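Local coordinates for protein rhamnosidase B (Bacillus sp., PDB 2OKX) that hydrolyses terminal alpha-L-rhamnose from rhamnosides, as a glycoside hydrolase of family 78, a family that works with inversion at the anomeric carbon, at residues S18-W23 with Q148-V153; L225-Q228 with S233-H236; S308-S313 with S620-V625; T342-E347 with P353-Q358; Y480-T485 with P569-V574. All blocks are in the same frame, centred on the assembly; numbering follows the deposited sequence.

In the fold
From the N terminus, contact 1 closes a long, strand-rich loop of 124 residues and brings the start of strand 22-31 against the chain just before strand 153-155. Contact 2 follows in series, a tight closure of four residues between helix 225-229 and the turn ahead of strand 240-252. Contact 3 spans 306 residues and joins the D2 region to the six-hairpin glycosidase region; contacts 4 and 5 both nest inside its loop, in series with each other, and no loops cross. Contact 4 is a local surface closure within D2, whereas contact 5 ties the concanavalin-like region to the glycosidase region. Contacts 2 and 3 touch where R226 meets the backbone of D309.

Contact 1 of 5, residues S18-W23 with Q148-V153; sequences SPRNEW and QGFGEV
R20 reaches F150 with an extended side chain. Its guanidinium stands steeply against the phenyl plane, 74° away from it, with NH2 3.5 Å from F150 CE1 at the ring's edge; D224 takes the charge of the same NH2 in a salt bridge. N21 fits closer. Its backbone position sets CB 3.5 Å from the centroid of the F150 ring, a CH-pi contact almost on the ring normal. With CG anti to the backbone N (chi1 -173°), the amide swings back over CB and CG of the phenylalanine. It lies nearly flat, 6° from parallel, with N21 CG 3.4 Å from F150 CG, and S141 OG bonds OD1, steadying it. With an alanine in place of F150, the N21 amide would probably lose the surface it lies on, and the R20 guanidinium its aromatic neighbour. W23 then extends its six-membered ring across E152, where CH2 comes to 3.4 Å from E152 CB. The E152 carboxylate beyond is held by R503, Y497 and S499. This buried seam sets the first residues of strand 22-31, in the N-terminal antiparallel sheet, against the loop leading to strand 153-155, which pairs in parallel with strand 485-489 of another sheet.

Contact 2 of 5, residues L225-Q228 with S233-H236; sequences LRNQ and SVNH
R226 lies across S233 and points its guanidinium at the backbone of H236. The extended chain, with CG anti to the backbone N (chi1 173°), lays CG and NE alongside S233 OG and CB and brings one guanidinium face over S233 CB, which sits toward its rim. At the edge of that flat group, NH1 donates to H236 O at 3.1 Å. The oxygen lies close to the guanidinium plane, but the nitrogen approaches from above the carbonyl plane, 49° out of it. A weak bond also runs from NH1 to S233 O at 3.4 Å. N238 O takes a further bond from NH1, and D309 O one from NH2, so this buried charge is surrounded by backbone carbonyls. The two segments form a short helix followed by a 3-10 turn, a compact reversal in the D2 region that feeds strand 240-252. Inside it, water 1 accepts from R226 NE at 2.7 Å, in the guanidinium plane, and lies 2.6 Å from S233 O. N227 turns its amide toward the same turn. S233 OG is 3.0 Å from N227 OD1, although its proton may go to V230 O instead. Beside this polar pair, V234 CG1 packs on the amide carbon N227 CG at 3.4 Å.

Contact 3 of 5, residues S308-S313 with S620-V625; sequences SDHGGS and SAWSSV
A T-shaped aromatic pair, H310 with W622, bridges the D2 region and the six-hairpin glycosidase region; a glycerol, probably from the crystallisation liquor, lies about 4 Å from the W622 side chain. The imidazole of H310 stands upright on the indole: its outer edge, the side remote from CB, points down onto the six-membered ring of W622. The ring centroids are 4.4 Å apart and the planes meet at 88°, with the nearest imidazole atom standing over the middle of the indole. S624 CB rests on the opposite face of W622, nearer the rim, so the indole is gripped between a histidine edge and a serine methylene. Two small polar turns present the partners. Before H310, D309 OD1 accepts from G311 N at 2.9 Å, an Asx turn at the end of strand 297-309, and the same carboxylate has a salt bridge to R267 and a hydrogen bond to Y242. Before W622, S620 OG accepts from W622 N at 2.9 Å in a nearly straight bond (169°), an ST turn in the loop ahead of helix 627-644. From there a first torsion of 177°, with W622 CG opposite the backbone N, sends the indole out toward H310. P239 touches both aromatic side chains.

Contact 4 of 5, residues T342-E347 with P353-Q358; sequences TFDQSE and PGRRMQ
D344, S346 and M357 form the tightly packed part of this contact, and R355 closes over it from the solvent side. D344 CG lies anti to the backbone N (chi1 -167°), which aims the carboxylate at the returning chain. D344 OD1 forms a salt bridge with R355 NH2, whose modelled length of 2.5 Å is doubtful, and also accepts from Q345 N at 2.8 Å, met from above the carboxylate plane. OD2 takes the amide of Q358, N to OD2 2.7 Å, in an almost straight bond (175°) on the anti side but tilted out of the carboxylate plane. R355 NH2 also donates to Q345 O at 2.6 Å, in the carbonyl plane, while NH1 adds a weak bond to the same oxygen. If D344 were an alanine, R355 would probably lose its countercharge and the amide of Q358 its acceptor. Alongside, S346 OG packs on M357 CB at 3.4 Å, and both residues touch S241. The other end is loose and wet: near E347 the chains part, and water 2 stands between E347 O (2.7 Å) and R355 O (2.8 Å), with water 3 beside it. The whole is a surface loop of the D2 region: the chain leaving strand 345-347, which pairs with strand 240-252, doubles back roughly antiparallel, tied by side chain-to-backbone bonds.

Contact 5 of 5, residues Y480-T485 with P569-V574; sequences YGLDNT and PSYEQV
L482 and Y571 supply the apolar part, with L482 CB 4.0 Å from Y571 CD2. L482 CG lies anti to the backbone N (chi1 174°), which swings the two methyls over the 569-574 loop: CD2 lies above one face of the tyrosine ring toward its rim and also reaches S570 O at 3.5 Å, so the leucine covers a stretch of backbone as well as the ring. At the ring's edge, near its plane, Y480 O stands 3.7 Å from Y571 CE2. Polar links across the contact run through water 4, which is 2.7 Å from N484 OD1 and 2.8 Å from S570 O and probably bridges them. N484 ND2 is held by the carbonyls of G467 and G504. Within the second loop, Q573 NE2 donates to P569 O at 2.8 Å and to R502 O as well, bracing the turn from which E572 makes a salt bridge to R858 and hydrogen-bonds through OE1 to a glycerol, probably from the crystallisation liquor. Residues 480-485 link strands 475-477 and 485-489, with N484 against R503 and F505 of strand 503-505; residues 569-574 join helices 544-559 and 577-590, and Y571 also touches E469 of strand 462-472.

Contact 1 of 5, residues S18-W23 with Q148-V153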
# COMPACT_ATOMS: atom_id res chain seq x y z
N SER A 18 22.29 -8.32 -9.52
CA SER A 18 20.98 -8.05 -8.95
C SER A 18 20.51 -9.26 -8.14
O SER A 18 19.64 -10.01 -8.56
CB SER A 18 19.98 -7.74 -10.06
OG SER A 18 18.70 -7.43 -9.54
N PRO A 19 21.09 -9.45 -6.95
CA PRO A 19 20.72 -10.57 -6.08
C PRO A 19 19.32 -10.38 -5.51
O PRO A 19 18.83 -9.26 -5.38
CB PRO A 19 21.80 -10.54 -5.01
CG PRO A 19 22.07 -9.07 -4.87
CD PRO A 19 22.12 -8.61 -6.31
N ARG A 20 18.68 -11.50 -5.17
CA ARG A 20 17.34 -11.45 -4.60
C ARG A 20 17.39 -11.14 -3.11
O ARG A 20 18.18 -11.73 -2.37
CB ARG A 20 16.64 -12.80 -4.79
CG ARG A 20 15.26 -12.89 -4.11
CD ARG A 20 14.87 -14.35 -3.90
NE ARG A 20 13.58 -14.54 -3.22
CZ ARG A 20 12.39 -14.43 -3.81
NH1 ARG A 20 12.30 -14.12 -5.10
NH2 ARG A 20 11.29 -14.68 -3.11
N ASN A 21 16.54 -10.21 -2.68
CA ASN A 21 16.41 -9.87 -1.27
C ASN A 21 17.75 -9.84 -0.53
O ASN A 21 17.95 -10.59 0.43
CB ASN A 21 15.47 -10.89 -0.62
CG ASN A 21 15.12 -10.55 0.82
OD1 ASN A 21 14.65 -11.42 1.57
ND2 ASN A 21 15.33 -9.31 1.21
N GLU A 22 18.66 -8.97 -0.95
CA GLU A 22 19.96 -8.88 -0.30
C GLU A 22 20.20 -7.51 0.32
O GLU A 22 20.04 -6.49 -0.33
CB GLU A 22 21.09 -9.18 -1.29
CG GLU A 22 22.49 -9.07 -0.69
CD GLU A 22 23.59 -9.41 -1.68
OE1 GLU A 22 24.25 -8.49 -2.21
OE2 GLU A 22 23.80 -10.62 -1.92
N TRP A 23 20.59 -7.51 1.59
CA TRP A 23 20.89 -6.27 2.30
C TRP A 23 22.42 -6.18 2.37
O TRP A 23 23.08 -7.06 2.92
CB TRP A 23 20.26 -6.30 3.70
CG TRP A 23 18.75 -6.27 3.66
CD1 TRP A 23 17.95 -6.34 2.55
CD2 TRP A 23 17.87 -6.16 4.78
NE1 TRP A 23 16.63 -6.27 2.91
CE2 TRP A 23 16.55 -6.17 4.27
CE3 TRP A 23 18.06 -6.06 6.17
CZ2 TRP A 23 15.42 -6.07 5.11
CZ3 TRP A 23 16.94 -5.96 6.99
CH2 TRP A 23 15.64 -5.97 6.46
N GLN A 148 4.86 -5.47 -2.61
CA GLN A 148 6.03 -4.98 -1.90
C GLN A 148 7.34 -5.78 -1.96
O GLN A 148 7.56 -6.58 -2.86
CB GLN A 148 5.62 -4.75 -0.45
CG GLN A 148 4.21 -4.18 -0.31
CD GLN A 148 4.01 -3.41 0.98
OE1 GLN A 148 3.01 -3.59 1.68
NE2 GLN A 148 4.95 -2.55 1.29
N GLY A 149 8.20 -5.52 -0.98
CA GLY A 149 9.49 -6.19 -0.91
C GLY A 149 9.50 -7.50 -0.16
O GLY A 149 8.77 -8.43 -0.51
N PHE A 150 10.30 -7.58 0.90
CA PHE A 150 10.42 -8.81 1.68
C PHE A 150 10.34 -8.60 3.19
O PHE A 150 10.79 -7.58 3.71
CB PHE A 150 11.76 -9.49 1.37
CG PHE A 150 11.94 -9.85 -0.08
CD1 PHE A 150 11.64 -11.14 -0.53
CD2 PHE A 150 12.39 -8.91 -0.99
CE1 PHE A 150 11.80 -11.48 -1.87
CE2 PHE A 150 12.56 -9.24 -2.34
CZ PHE A 150 12.26 -10.52 -2.78
N GLY A 151 9.77 -9.58 3.88
CA GLY A 151 9.70 -9.54 5.34
C GLY A 151 11.01 -10.20 5.73
O GLY A 151 11.29 -11.32 5.30
N GLU A 152 11.83 -9.53 6.54
CA GLU A 152 13.13 -10.09 6.87
C GLU A 152 13.25 -11.10 8.00
O GLU A 152 12.38 -11.24 8.85
CB GLU A 152 14.14 -8.95 7.12
CG GLU A 152 14.12 -8.30 8.51
CD GLU A 152 13.09 -7.19 8.67
OE1 GLU A 152 13.29 -6.34 9.57
OE2 GLU A 152 12.09 -7.17 7.92
N VAL A 153 14.36 -11.84 7.94
CA VAL A 153 14.72 -12.84 8.94
C VAL A 153 16.19 -12.52 9.20
O VAL A 153 17.03 -12.65 8.30
CB VAL A 153 14.59 -14.27 8.40
CG1 VAL A 153 15.22 -15.25 9.38
CG2 VAL A 153 13.13 -14.61 8.18

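Contact 2 of 5, residues L225-Q228 with S233-H236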
# COMPACT_ATOMS: atom_id res chain seq x y z
N LEU A 225 6.01 -19.43 -5.02
CA LEU A 225 5.63 -20.26 -6.15
C LEU A 225 5.66 -19.51 -7.48
O LEU A 225 5.92 -20.09 -8.52
CB LEU A 225 4.24 -20.85 -5.91
CG LEU A 225 4.13 -21.84 -4.75
CD1 LEU A 225 2.69 -22.27 -4.55
CD2 LEU A 225 5.03 -23.04 -5.01
N ARG A 226 5.39 -18.20 -7.43
CA ARG A 226 5.40 -17.38 -8.64
C ARG A 226 6.77 -17.41 -9.31
O ARG A 226 6.89 -17.71 -10.49
CB ARG A 226 5.01 -15.94 -8.29
CG ARG A 226 5.15 -14.93 -9.44
CD ARG A 226 4.97 -13.51 -8.91
NE ARG A 226 5.36 -12.48 -9.86
CZ ARG A 226 4.59 -12.02 -10.85
NH1 ARG A 226 5.04 -11.08 -11.66
NH2 ARG A 226 3.37 -12.51 -11.02
N ASN A 227 7.82 -17.09 -8.54
CA ASN A 227 9.16 -17.08 -9.09
C ASN A 227 9.72 -18.49 -9.32
O ASN A 227 10.62 -18.68 -10.14
CB ASN A 227 10.11 -16.27 -8.18
CG ASN A 227 9.78 -14.78 -8.15
OD1 ASN A 227 8.98 -14.28 -8.96
ND2 ASN A 227 10.40 -14.05 -7.23
N GLN A 228 9.18 -19.47 -8.61
CA GLN A 228 9.64 -20.85 -8.76
C GLN A 228 9.07 -21.50 -10.03
O GLN A 228 9.79 -22.19 -10.75
CB GLN A 228 9.23 -21.69 -7.54
CG GLN A 228 9.26 -23.21 -7.75
CD GLN A 228 10.66 -23.78 -7.95
OE1 GLN A 228 10.82 -24.96 -8.29
NE2 GLN A 228 11.68 -22.94 -7.75
N SER A 233 9.35 -14.23 -14.17
CA SER A 233 8.39 -13.32 -13.53
C SER A 233 9.05 -12.35 -12.55
O SER A 233 8.41 -11.39 -12.10
CB SER A 233 7.29 -14.11 -12.81
OG SER A 233 7.81 -14.81 -11.69
N VAL A 234 10.32 -12.58 -12.21
CA VAL A 234 11.04 -11.69 -11.30
C VAL A 234 11.27 -10.32 -11.93
O VAL A 234 11.50 -9.33 -11.23
CB VAL A 234 12.42 -12.27 -10.91
CG1 VAL A 234 12.26 -13.59 -10.18
CG2 VAL A 234 13.28 -12.44 -12.17
N ASN A 235 11.21 -10.26 -13.25
CA ASN A 235 11.46 -9.01 -13.97
C ASN A 235 10.26 -8.09 -14.15
O ASN A 235 10.40 -7.01 -14.72
CB ASN A 235 12.10 -9.32 -15.32
CG ASN A 235 13.42 -10.04 -15.17
OD1 ASN A 235 14.34 -9.55 -14.52
ND2 ASN A 235 13.53 -11.22 -15.77
N HIS A 236 9.09 -8.50 -13.69
CA HIS A 236 7.90 -7.65 -13.81
C HIS A 236 6.94 -7.94 -12.67
O HIS A 236 7.15 -8.87 -11.90
CB HIS A 236 7.19 -7.89 -15.15
CG HIS A 236 6.57 -9.25 -15.26
ND1 HIS A 236 7.19 -10.30 -15.90
CD2 HIS A 236 5.40 -9.73 -14.78
CE1 HIS A 236 6.42 -11.38 -15.80
NE2 HIS A 236 5.33 -11.06 -15.13
O HOH W 1 7.78 -11.33 -9.57

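Contact 3 of 5, residues S308-S313 with S620-V625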
# COMPACT_ATOMS: atom_id res chain seq x y z
N SER A 308 -3.59 -18.41 -10.76
CA SER A 308 -3.04 -17.11 -11.11
C SER A 308 -2.31 -16.68 -9.84
O SER A 308 -2.80 -16.90 -8.74
CB SER A 308 -4.16 -16.12 -11.42
OG SER A 308 -3.63 -14.84 -11.72
N ASP A 309 -1.13 -16.09 -9.99
CA ASP A 309 -0.35 -15.66 -8.84
C ASP A 309 0.25 -14.29 -9.14
O ASP A 309 1.13 -14.17 -9.99
CB ASP A 309 0.76 -16.67 -8.56
CG ASP A 309 1.38 -16.51 -7.17
OD1 ASP A 309 1.28 -15.41 -6.59
OD2 ASP A 309 1.99 -17.48 -6.67
N HIS A 310 -0.22 -13.26 -8.45
CA HIS A 310 0.31 -11.92 -8.68
C HIS A 310 1.66 -11.76 -7.97
O HIS A 310 2.48 -10.92 -8.34
CB HIS A 310 -0.66 -10.86 -8.15
CG HIS A 310 -0.66 -9.59 -8.94
ND1 HIS A 310 0.45 -9.13 -9.61
CD2 HIS A 310 -1.63 -8.67 -9.16
CE1 HIS A 310 0.16 -7.99 -10.21
NE2 HIS A 310 -1.10 -7.69 -9.95
N GLY A 311 1.88 -12.59 -6.96
CA GLY A 311 3.12 -12.51 -6.21
C GLY A 311 2.84 -12.59 -4.72
O GLY A 311 1.70 -12.46 -4.28
N GLY A 312 3.90 -12.78 -3.94
CA GLY A 312 3.72 -12.90 -2.50
C GLY A 312 3.94 -14.34 -2.10
O GLY A 312 4.02 -15.22 -2.96
N SER A 313 4.03 -14.60 -0.80
CA SER A 313 4.28 -15.95 -0.31
C SER A 313 3.06 -16.86 -0.25
O SER A 313 1.95 -16.42 0.06
CB SER A 313 4.91 -15.89 1.08
OG SER A 313 6.14 -15.19 1.05
N SER A 620 5.37 1.67 -11.36
CA SER A 620 5.22 0.23 -11.13
C SER A 620 5.56 -0.71 -12.28
O SER A 620 5.55 -0.32 -13.45
CB SER A 620 3.78 -0.04 -10.68
OG SER A 620 3.51 -1.43 -10.60
N ALA A 621 5.84 -1.95 -11.91
CA ALA A 621 6.17 -2.99 -12.88
C ALA A 621 4.91 -3.74 -13.29
O ALA A 621 4.96 -4.67 -14.09
CB ALA A 621 7.20 -3.96 -12.30
N TRP A 622 3.77 -3.35 -12.73
CA TRP A 622 2.50 -3.99 -13.10
C TRP A 622 1.86 -3.09 -14.15
O TRP A 622 1.33 -2.03 -13.82
CB TRP A 622 1.55 -4.14 -11.90
CG TRP A 622 0.19 -4.73 -12.29
CD1 TRP A 622 -0.10 -5.44 -13.42
CD2 TRP A 622 -1.03 -4.68 -11.52
NE1 TRP A 622 -1.41 -5.84 -13.41
CE2 TRP A 622 -2.01 -5.39 -12.26
CE3 TRP A 622 -1.38 -4.11 -10.29
CZ2 TRP A 622 -3.32 -5.55 -11.80
CZ3 TRP A 622 -2.69 -4.27 -9.83
CH2 TRP A 622 -3.65 -4.98 -10.59
N SER A 623 1.94 -3.52 -15.40
CA SER A 623 1.36 -2.75 -16.50
C SER A 623 -0.14 -2.99 -16.46
O SER A 623 -0.65 -3.96 -17.04
CB SER A 623 1.94 -3.22 -17.84
OG SER A 623 1.50 -2.40 -18.90
N SER A 624 -0.84 -2.11 -15.75
CA SER A 624 -2.28 -2.21 -15.58
C SER A 624 -2.93 -0.86 -15.82
O SER A 624 -2.38 0.18 -15.44
CB SER A 624 -2.60 -2.70 -14.17
OG SER A 624 -3.99 -2.71 -13.93
N VAL A 625 -4.11 -0.88 -16.44
CA VAL A 625 -4.83 0.35 -16.73
C VAL A 625 -6.29 0.29 -16.29
O VAL A 625 -6.97 -0.71 -16.49
CB VAL A 625 -4.83 0.67 -18.25
CG1 VAL A 625 -5.79 1.83 -18.54
CG2 VAL A 625 -3.43 1.02 -18.72

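Contact 4 of 5, residues T342-E347 with P353-Q358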
# COMPACT_ATOMS: atom_id res chain seq x y z
N THR A 342 6.67 -26.69 -15.36
CA THR A 342 5.39 -25.99 -15.46
C THR A 342 4.69 -26.42 -16.75
O THR A 342 5.16 -26.10 -17.85
CB THR A 342 5.64 -24.47 -15.49
OG1 THR A 342 6.49 -24.12 -14.39
CG2 THR A 342 4.34 -23.70 -15.39
N PHE A 343 3.58 -27.14 -16.62
CA PHE A 343 2.85 -27.64 -17.78
C PHE A 343 2.41 -26.57 -18.76
O PHE A 343 2.45 -26.78 -19.97
CB PHE A 343 1.65 -28.48 -17.33
CG PHE A 343 2.03 -29.66 -16.47
CD1 PHE A 343 1.95 -29.59 -15.09
CD2 PHE A 343 2.51 -30.83 -17.06
CE1 PHE A 343 2.34 -30.67 -14.29
CE2 PHE A 343 2.90 -31.91 -16.28
CZ PHE A 343 2.82 -31.84 -14.89
N ASP A 344 2.00 -25.42 -18.24
CA ASP A 344 1.58 -24.30 -19.08
C ASP A 344 1.61 -23.05 -18.21
O ASP A 344 1.56 -23.14 -16.98
CB ASP A 344 0.18 -24.54 -19.65
CG ASP A 344 -0.17 -23.57 -20.76
OD1 ASP A 344 0.75 -22.89 -21.26
OD2 ASP A 344 -1.35 -23.50 -21.15
N GLN A 345 1.70 -21.89 -18.84
CA GLN A 345 1.75 -20.63 -18.10
C GLN A 345 1.32 -19.47 -18.98
O GLN A 345 1.05 -19.63 -20.17
CB GLN A 345 3.17 -20.38 -17.62
CG GLN A 345 4.20 -20.50 -18.73
CD GLN A 345 5.60 -20.20 -18.28
OE1 GLN A 345 6.01 -19.05 -18.19
NE2 GLN A 345 6.35 -21.25 -17.97
N SER A 346 1.26 -18.28 -18.38
CA SER A 346 0.88 -17.09 -19.11
C SER A 346 1.08 -15.85 -18.24
O SER A 346 1.13 -15.94 -17.01
CB SER A 346 -0.57 -17.18 -19.57
OG SER A 346 -1.47 -17.26 -18.48
N GLU A 347 1.21 -14.71 -18.89
CA GLU A 347 1.38 -13.43 -18.22
C GLU A 347 0.19 -12.58 -18.62
O GLU A 347 -0.15 -12.49 -19.80
CB GLU A 347 2.68 -12.76 -18.67
CG GLU A 347 2.86 -11.34 -18.14
CD GLU A 347 4.18 -10.73 -18.57
OE1 GLU A 347 4.81 -11.30 -19.48
OE2 GLU A 347 4.58 -9.69 -18.01
N PRO A 353 -4.32 -7.77 -25.46
CA PRO A 353 -4.75 -9.16 -25.67
C PRO A 353 -3.57 -10.08 -25.40
O PRO A 353 -2.42 -9.67 -25.49
CB PRO A 353 -5.17 -9.17 -27.14
CG PRO A 353 -5.62 -7.77 -27.37
CD PRO A 353 -4.55 -6.97 -26.67
N GLY A 354 -3.86 -11.33 -25.08
CA GLY A 354 -2.78 -12.26 -24.81
C GLY A 354 -3.25 -13.68 -24.62
O GLY A 354 -4.39 -13.93 -24.22
N ARG A 355 -2.36 -14.62 -24.91
CA ARG A 355 -2.65 -16.03 -24.76
C ARG A 355 -2.85 -16.35 -23.28
O ARG A 355 -2.07 -15.91 -22.44
CB ARG A 355 -1.50 -16.85 -25.33
CG ARG A 355 -1.57 -18.33 -25.04
CD ARG A 355 -0.33 -19.03 -25.54
NE ARG A 355 0.12 -20.03 -24.58
CZ ARG A 355 0.62 -19.75 -23.38
NH1 ARG A 355 0.73 -18.49 -22.98
NH2 ARG A 355 0.99 -20.72 -22.57
N ARG A 356 -3.89 -17.12 -22.98
CA ARG A 356 -4.17 -17.50 -21.60
C ARG A 356 -3.79 -18.96 -21.36
O ARG A 356 -3.90 -19.81 -22.25
CB ARG A 356 -5.66 -17.31 -21.29
CG ARG A 356 -6.21 -15.94 -21.66
CD ARG A 356 -5.43 -14.82 -21.00
NE ARG A 356 -5.76 -13.51 -21.56
CZ ARG A 356 -6.97 -12.95 -21.49
NH1 ARG A 356 -7.97 -13.58 -20.88
NH2 ARG A 356 -7.18 -11.76 -22.03
N MET A 357 -3.32 -19.24 -20.15
CA MET A 357 -2.92 -20.58 -19.76
C MET A 357 -4.10 -21.55 -19.83
O MET A 357 -5.23 -21.18 -19.50
CB MET A 357 -2.38 -20.56 -18.32
CG MET A 357 -2.15 -21.93 -17.72
SD MET A 357 -1.78 -21.84 -15.95
CE MET A 357 -3.43 -21.83 -15.28
N GLN A 358 -3.84 -22.77 -20.26
CA GLN A 358 -4.87 -23.79 -20.33
C GLN A 358 -4.49 -24.88 -19.33
O GLN A 358 -3.32 -25.05 -19.00
CB GLN A 358 -5.00 -24.36 -21.75
CG GLN A 358 -5.95 -23.54 -22.62
CD GLN A 358 -6.17 -24.14 -24.00
OE1 GLN A 358 -7.17 -23.86 -24.66
NE2 GLN A 358 -5.22 -24.95 -24.46
O HOH W 2 -2.42 -13.77 -20.60
O HOH W 3 0.14 -14.54 -22.62

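Contact 5 of 5, residues Y480-T485 with P569-V574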
# COMPACT_ATOMS: atom_id res chain seq x y z
N TYR A 480 -3.99 -12.09 5.25
CA TYR A 480 -3.80 -13.04 4.15
C TYR A 480 -3.32 -12.26 2.93
O TYR A 480 -3.95 -11.27 2.56
CB TYR A 480 -5.11 -13.76 3.81
CG TYR A 480 -5.75 -14.46 4.98
CD1 TYR A 480 -5.16 -15.59 5.57
CD2 TYR A 480 -6.94 -13.99 5.52
CE1 TYR A 480 -5.75 -16.22 6.66
CE2 TYR A 480 -7.54 -14.61 6.61
CZ TYR A 480 -6.94 -15.72 7.18
OH TYR A 480 -7.53 -16.32 8.27
N GLY A 481 -2.23 -12.71 2.33
CA GLY A 481 -1.69 -12.03 1.17
C GLY A 481 -0.59 -11.05 1.56
O GLY A 481 0.02 -10.41 0.70
N LEU A 482 -0.34 -10.95 2.86
CA LEU A 482 0.67 -10.03 3.37
C LEU A 482 1.46 -10.63 4.53
O LEU A 482 0.94 -10.76 5.64
CB LEU A 482 0.02 -8.73 3.84
CG LEU A 482 0.92 -7.71 4.54
CD1 LEU A 482 1.84 -7.06 3.51
CD2 LEU A 482 0.07 -6.66 5.24
N ASP A 483 2.71 -10.99 4.28
CA ASP A 483 3.56 -11.52 5.34
C ASP A 483 4.10 -10.29 6.06
O ASP A 483 5.24 -9.87 5.85
CB ASP A 483 4.71 -12.34 4.75
CG ASP A 483 4.31 -13.77 4.46
OD1 ASP A 483 3.46 -14.00 3.58
OD2 ASP A 483 4.86 -14.67 5.14
N ASN A 484 3.25 -9.71 6.90
CA ASN A 484 3.56 -8.49 7.66
C ASN A 484 4.40 -8.87 8.86
O ASN A 484 4.02 -8.63 10.01
CB ASN A 484 2.24 -7.87 8.11
CG ASN A 484 2.27 -6.36 8.08
OD1 ASN A 484 3.06 -5.76 7.36
ND2 ASN A 484 1.38 -5.74 8.86
N THR A 485 5.58 -9.42 8.60
CA THR A 485 6.42 -9.94 9.66
C THR A 485 7.93 -9.82 9.50
O THR A 485 8.44 -9.38 8.47
CB THR A 485 6.18 -11.45 9.79
OG1 THR A 485 6.68 -12.08 8.61
CG2 THR A 485 4.69 -11.77 9.91
N PRO A 569 -1.41 1.65 4.24
CA PRO A 569 -0.09 1.42 4.85
C PRO A 569 0.23 -0.05 5.13
O PRO A 569 1.39 -0.40 5.37
CB PRO A 569 -0.18 2.23 6.13
CG PRO A 569 -1.60 1.97 6.55
CD PRO A 569 -2.38 2.12 5.24
N SER A 570 -0.78 -0.91 5.11
CA SER A 570 -0.57 -2.32 5.41
C SER A 570 -0.30 -3.20 4.19
O SER A 570 0.85 -3.51 3.89
CB SER A 570 -1.77 -2.87 6.20
OG SER A 570 -2.98 -2.70 5.49
N TYR A 571 -1.37 -3.61 3.50
CA TYR A 571 -1.23 -4.49 2.35
C TYR A 571 -0.37 -4.04 1.17
O TYR A 571 0.43 -4.83 0.66
CB TYR A 571 -2.61 -4.89 1.80
CG TYR A 571 -3.46 -5.66 2.77
CD1 TYR A 571 -4.27 -5.00 3.70
CD2 TYR A 571 -3.42 -7.06 2.81
CE1 TYR A 571 -5.01 -5.71 4.65
CE2 TYR A 571 -4.15 -7.78 3.75
CZ TYR A 571 -4.94 -7.10 4.67
OH TYR A 571 -5.62 -7.80 5.63
N GLU A 572 -0.50 -2.78 0.75
CA GLU A 572 0.24 -2.35 -0.44
C GLU A 572 1.26 -1.21 -0.37
O GLU A 572 2.37 -1.36 -0.89
CB GLU A 572 -0.78 -2.06 -1.55
CG GLU A 572 -1.95 -3.04 -1.56
CD GLU A 572 -2.75 -3.03 -2.85
OE1 GLU A 572 -3.88 -3.56 -2.85
OE2 GLU A 572 -2.25 -2.51 -3.86
N GLN A 573 0.90 -0.09 0.25
CA GLN A 573 1.81 1.06 0.33
C GLN A 573 2.13 1.50 -1.10
O GLN A 573 3.24 1.97 -1.40
CB GLN A 573 3.10 0.67 1.06
CG GLN A 573 2.91 0.40 2.56
CD GLN A 573 4.11 -0.30 3.19
OE1 GLN A 573 5.26 -0.04 2.83
NE2 GLN A 573 3.84 -1.17 4.16
N VAL A 574 1.14 1.36 -1.98
CA VAL A 574 1.27 1.71 -3.39
C VAL A 574 0.57 3.01 -3.78
O VAL A 574 -0.54 3.30 -3.31
CB VAL A 574 0.69 0.57 -4.28
CG1 VAL A 574 0.65 1.00 -5.75
CG2 VAL A 574 1.53 -0.68 -4.13
O HOH W 4 2.57 -3.45 6.04